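Local coordinates for putative N-acetylmuramoyl-L-alanine amidase,autolysin cwp6 (Peptoclostridium difficile, PDB 5J72), which probably hydrolyses the amide bond between N-acetylmuramic acid and L-alanine in peptidoglycan, using a zinc ion, and carries three cell-wall-binding CWB2 modules, at residues 456-461 / 501-506; 525-530 / 598-603. One frame throughout, in Å; residues are numbered along the deposited sequence.

Contact 1 of 2, residues 456-461 / 501-506. With ZN (zinc ion), chain I.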
# COMPACT_ATOMS: atom_id res chain seq x y z
N ILE A 456 -1.93 -7.72 23.03
CA ILE A 456 -1.73 -6.31 23.32
C ILE A 456 -3.15 -5.68 23.42
O ILE A 456 -3.96 -5.88 22.53
CB ILE A 456 -0.94 -5.65 22.15
CG1 ILE A 456 0.52 -6.24 22.07
CG2 ILE A 456 -0.88 -4.15 22.35
CD1 ILE A 456 1.32 -5.91 23.40
N ASP A 457 -3.40 -4.92 24.50
CA ASP A 457 -4.73 -4.33 24.70
C ASP A 457 -4.67 -2.81 24.87
O ASP A 457 -4.32 -2.30 25.94
CB ASP A 457 -5.34 -5.01 25.97
CG ASP A 457 -6.65 -4.38 26.42
OD1 ASP A 457 -7.53 -4.18 25.57
OD2 ASP A 457 -6.78 -4.07 27.66
N PRO A 458 -4.99 -2.05 23.84
CA PRO A 458 -5.01 -0.56 23.89
C PRO A 458 -6.26 -0.18 24.75
O PRO A 458 -7.37 -0.49 24.32
CB PRO A 458 -5.13 -0.14 22.43
CG PRO A 458 -5.09 -1.41 21.60
CD PRO A 458 -5.37 -2.56 22.51
N GLY A 459 -6.09 0.48 25.90
CA GLY A 459 -7.23 0.71 26.78
C GLY A 459 -8.28 1.62 26.17
O GLY A 459 -7.95 2.45 25.32
N HIS A 460 -9.53 1.42 26.63
CA HIS A 460 -10.68 2.25 26.23
C HIS A 460 -10.93 2.14 24.76
O HIS A 460 -10.48 1.18 24.14
CB HIS A 460 -10.36 3.70 26.64
CG HIS A 460 -10.01 3.80 28.09
ND1 HIS A 460 -10.91 3.60 29.11
CD2 HIS A 460 -8.79 4.02 28.69
CE1 HIS A 460 -10.24 3.69 30.27
NE2 HIS A 460 -8.94 3.95 30.11
N GLY A 461 -11.70 3.09 24.19
CA GLY A 461 -12.03 3.06 22.76
C GLY A 461 -13.54 3.29 22.55
O GLY A 461 -14.35 2.97 23.42
N MET A 501 -4.10 -8.28 18.81
CA MET A 501 -4.49 -7.04 19.47
C MET A 501 -5.96 -7.16 19.89
O MET A 501 -6.75 -7.66 19.11
CB MET A 501 -4.37 -5.84 18.50
CG MET A 501 -2.91 -5.57 18.02
SD MET A 501 -2.75 -4.03 17.15
CE MET A 501 -3.01 -2.85 18.54
N THR A 502 -6.35 -6.69 21.06
CA THR A 502 -7.77 -6.79 21.42
C THR A 502 -8.60 -5.92 20.44
O THR A 502 -9.71 -6.29 20.09
CB THR A 502 -8.01 -6.35 22.89
OG1 THR A 502 -7.46 -5.06 23.06
CG2 THR A 502 -7.38 -7.31 23.90
N ARG A 503 -8.06 -4.79 20.01
CA ARG A 503 -8.68 -3.95 19.00
C ARG A 503 -7.55 -3.28 18.21
O ARG A 503 -6.47 -2.99 18.78
CB ARG A 503 -9.59 -2.87 19.63
CG ARG A 503 -8.84 -1.81 20.47
CD ARG A 503 -9.80 -0.69 20.98
NE ARG A 503 -9.09 0.28 21.85
CZ ARG A 503 -8.74 1.49 21.44
NH1 ARG A 503 -8.98 1.89 20.20
NH2 ARG A 503 -8.15 2.32 22.30
N ASP A 504 -7.76 -3.05 16.92
CA ASP A 504 -6.70 -2.39 16.14
C ASP A 504 -7.28 -1.14 15.53
O ASP A 504 -6.65 -0.51 14.68
CB ASP A 504 -6.16 -3.31 15.05
CG ASP A 504 -7.25 -4.03 14.29
OD1 ASP A 504 -8.21 -3.37 13.84
OD2 ASP A 504 -7.14 -5.26 14.14
N THR A 505 -8.46 -0.77 15.97
CA THR A 505 -9.08 0.45 15.51
C THR A 505 -9.91 1.05 16.63
O THR A 505 -10.07 0.45 17.70
CB THR A 505 -9.99 0.14 14.28
OG1 THR A 505 -10.24 1.37 13.60
CG2 THR A 505 -11.27 -0.50 14.71
N ASP A 506 -10.48 2.23 16.40
CA ASP A 506 -11.31 2.84 17.41
C ASP A 506 -12.60 2.06 17.49
O ASP A 506 -13.32 2.02 16.51
CB ASP A 506 -11.58 4.31 17.09
CG ASP A 506 -12.33 5.05 18.20
OD1 ASP A 506 -12.21 4.64 19.37
OD2 ASP A 506 -13.01 6.03 17.90
ZN ZN I . -7.09 3.91 31.38
O HOH W 1 -8.05 2.81 32.96
O HOH W 2 -5.67 4.62 32.84
O HOH W 3 -8.18 5.73 32.37

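Contact 2 of 2, residues 525-530 / 598-603. With ZN (zinc ion), chain I.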
# COMPACT_ATOMS: atom_id res chain seq x y z
N LEU A 525 1.96 -13.58 27.48
CA LEU A 525 1.80 -12.34 28.29
C LEU A 525 0.73 -11.47 27.65
O LEU A 525 0.67 -11.39 26.43
CB LEU A 525 3.09 -11.52 28.34
CG LEU A 525 2.99 -10.21 29.14
CD1 LEU A 525 2.95 -10.57 30.68
CD2 LEU A 525 4.19 -9.27 28.94
N PHE A 526 -0.11 -10.85 28.48
CA PHE A 526 -1.16 -9.93 28.10
C PHE A 526 -0.73 -8.60 28.61
O PHE A 526 -0.46 -8.47 29.82
CB PHE A 526 -2.49 -10.37 28.72
CG PHE A 526 -3.64 -9.38 28.57
CD1 PHE A 526 -3.72 -8.25 29.36
CD2 PHE A 526 -4.66 -9.62 27.67
CE1 PHE A 526 -4.81 -7.36 29.24
CE2 PHE A 526 -5.73 -8.75 27.55
CZ PHE A 526 -5.80 -7.62 28.34
N THR A 527 -0.65 -7.57 27.74
CA THR A 527 -0.24 -6.26 28.18
C THR A 527 -1.32 -5.22 27.83
O THR A 527 -1.58 -5.00 26.65
CB THR A 527 1.06 -5.87 27.51
OG1 THR A 527 2.05 -6.87 27.82
CG2 THR A 527 1.62 -4.57 28.01
N SER A 528 -1.92 -4.60 28.86
CA SER A 528 -2.89 -3.54 28.64
C SER A 528 -2.14 -2.24 28.65
O SER A 528 -1.26 -2.04 29.49
CB SER A 528 -3.98 -3.63 29.72
OG SER A 528 -4.97 -2.63 29.56
N ILE A 529 -2.45 -1.31 27.72
CA ILE A 529 -1.71 -0.08 27.62
C ILE A 529 -2.66 1.05 27.87
O ILE A 529 -3.68 1.18 27.18
CB ILE A 529 -1.06 0.03 26.18
CG1 ILE A 529 0.05 -1.07 26.06
CG2 ILE A 529 -0.39 1.40 25.97
CD1 ILE A 529 0.65 -1.16 24.65
N HIS A 530 -2.32 1.88 28.84
CA HIS A 530 -3.15 2.99 29.29
C HIS A 530 -2.33 4.27 29.53
O HIS A 530 -1.09 4.21 29.50
CB HIS A 530 -3.84 2.59 30.61
CG HIS A 530 -4.98 1.63 30.42
ND1 HIS A 530 -6.31 2.02 30.55
CD2 HIS A 530 -4.96 0.31 30.08
CE1 HIS A 530 -7.03 0.94 30.28
NE2 HIS A 530 -6.29 -0.13 29.99
N PRO A 598 -0.48 -14.58 32.38
CA PRO A 598 0.25 -13.44 32.93
C PRO A 598 -0.24 -12.11 32.26
O PRO A 598 -0.32 -12.03 31.04
CB PRO A 598 1.72 -13.76 32.59
CG PRO A 598 1.74 -15.16 32.26
CD PRO A 598 0.41 -15.47 31.62
N ALA A 599 -0.50 -11.08 33.07
CA ALA A 599 -1.07 -9.83 32.61
C ALA A 599 -0.59 -8.67 33.38
O ALA A 599 -0.41 -8.79 34.59
CB ALA A 599 -2.61 -9.90 32.75
N ILE A 600 -0.35 -7.54 32.73
CA ILE A 600 0.07 -6.32 33.38
C ILE A 600 -0.65 -5.18 32.73
O ILE A 600 -1.21 -5.34 31.62
CB ILE A 600 1.58 -6.02 33.25
CG1 ILE A 600 1.95 -6.02 31.72
CG2 ILE A 600 2.42 -7.13 34.01
CD1 ILE A 600 3.33 -5.50 31.49
N LEU A 601 -0.61 -4.03 33.37
CA LEU A 601 -1.22 -2.85 32.82
C LEU A 601 -0.24 -1.73 32.93
O LEU A 601 0.15 -1.32 34.02
CB LEU A 601 -2.56 -2.49 33.48
CG LEU A 601 -3.32 -1.29 32.89
CD1 LEU A 601 -4.81 -1.50 33.11
CD2 LEU A 601 -2.93 0.05 33.49
N VAL A 602 0.16 -1.20 31.78
CA VAL A 602 1.13 -0.14 31.70
C VAL A 602 0.47 1.20 31.66
O VAL A 602 -0.38 1.42 30.81
CB VAL A 602 1.97 -0.29 30.39
CG1 VAL A 602 3.03 0.81 30.28
CG2 VAL A 602 2.63 -1.69 30.35
N GLU A 603 0.85 2.13 32.59
CA GLU A 603 0.36 3.50 32.54
C GLU A 603 1.56 4.24 32.00
O GLU A 603 2.43 4.67 32.79
CB GLU A 603 -0.00 4.03 33.93
CG GLU A 603 -1.17 3.23 34.48
CD GLU A 603 -2.51 3.81 34.02
OE1 GLU A 603 -2.52 4.72 33.18
OE2 GLU A 603 -3.55 3.35 34.50
ZN ZN I . -7.09 3.91 31.38
O HOH W 2 -5.67 4.62 32.84
O HOH W 1 -8.05 2.81 32.96
O HOH W 3 -8.18 5.73 32.37

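Contact 1 of 2, residues 456-461 / 501-506
Where strand 453-458 of the Amidase_3 sheet runs out into the zinc-binding loop, Ile456 pairs in parallel with Met501 and Arg503 reaches over to grip the loop. Thr502 N donates to Ile456 O at 2.9 Å, and the OG1 of the same threonine gives its proton to Asp457 OD1 at 2.7 Å, on the lone pair facing away from OD2. Threonine suits the spot because its methyl CG2 lies against Asp457 CB while its hydroxyl bonds. Beyond this the strand pairing ends, and the Arg503 side chain makes the link. Its chain is extended from CG to NE (chi2 176°, chi3 177°), which carries the guanidinium alongside the turn after Pro458. NE donates to Pro458 O at 3.1 Å and NH2 to Gly459 O at 3.0 Å, both carbonyls being met from above their planes; NH2 also reaches Lys478 O of helix 477-494, and NH1 turns back to Thr505 O at 3.1 Å. Pro458 CB covers one guanidinium face and Gly461 CA the opposite one, 3.9 Å above the plane, an approach that glycine permits. His460, whose side chain sets off away from residues 501-506, binds zinc through NE2 at 2.2 Å, and its ND1 is bonded to Asp464. Arg514 of helix 511-521 salt-bridges Asp457, helix 477-494 packs on Ile456 and Met501, and strand 525-532 flanks strand 453-458 opposite strand 498-501.

Contact 2 of 2, residues 525-530 / 598-603
His530 binds the zinc ion through ND1 at 2.2 Å, and the strand that carries it is tied to residues 598-603 by an unbroken parallel ladder of five backbone hydrogen bonds. Phe526 and Ser528 each donate and accept, from Phe526 N to Pro598 O at 2.8 Å up to His530 N to Val602 O, also 2.8 Å; Ser528 N meets Ile600 O almost perfectly straight, 179° at the hydrogen. Pro598, with no N-H to give, fits the start of the ladder, where its carbonyl alone is used.

On the metal side of the sheet, Leu601 crosses His530 at about a right angle and lays Leu601 CD1 over one face of the imidazole, 3.5 Å from His530 CD2. The ring edge faces Ser528, whose OG is 2.9 Å from His530 NE2 and is hydrogen-bonded to Asp457. Glu603 bends at chi2 (-86°), bringing its carboxylate back beside His530 CB, where OE2 accepts from zinc-bound water 2 at 3.0 Å. Further down this face the small Ala599 leaves room for the Phe526 ring. On the reverse face Thr527 CG2 touches Val602 CG2 at 3.8 Å, and the Thr527 side chain runs alongside that of Ile600; beta-branched residues suit these strands, with Ile600 under helix 554-569 and Thr527 and Val602 under helix 619-637. Thr527 OG1 is buried here without a hydrogen-bond partner.

The zinc bond at ND1 and the apolar leucine over one face probably hold the imidazole in its orientation, while Glu603 could polarise the zinc-bound water, consistent with a zinc amidase centre.

Contacts 1 and 2 are both largely buried and share one sheet, since strands 453-458 and 525-532 are neighbours in it; Asp457 O to Ile529 N and Gly459 N to Ile529 O, each 2.8 Å, probably bond them together. Contact 1 involves the outermost strand 498-501 and soon gives up strand pairing, so that an arginine and backbone carbonyls do the holding, and its far end at Asp506 is exposed. Contact 2 lies deeper within the sheet and keeps regular pairing throughout, with mostly apolar side chains on the helix-covered face. Each supplies one histidine to the same zinc, His460 from a loop and His530 from a strand; Glu477 completes the protein ligands.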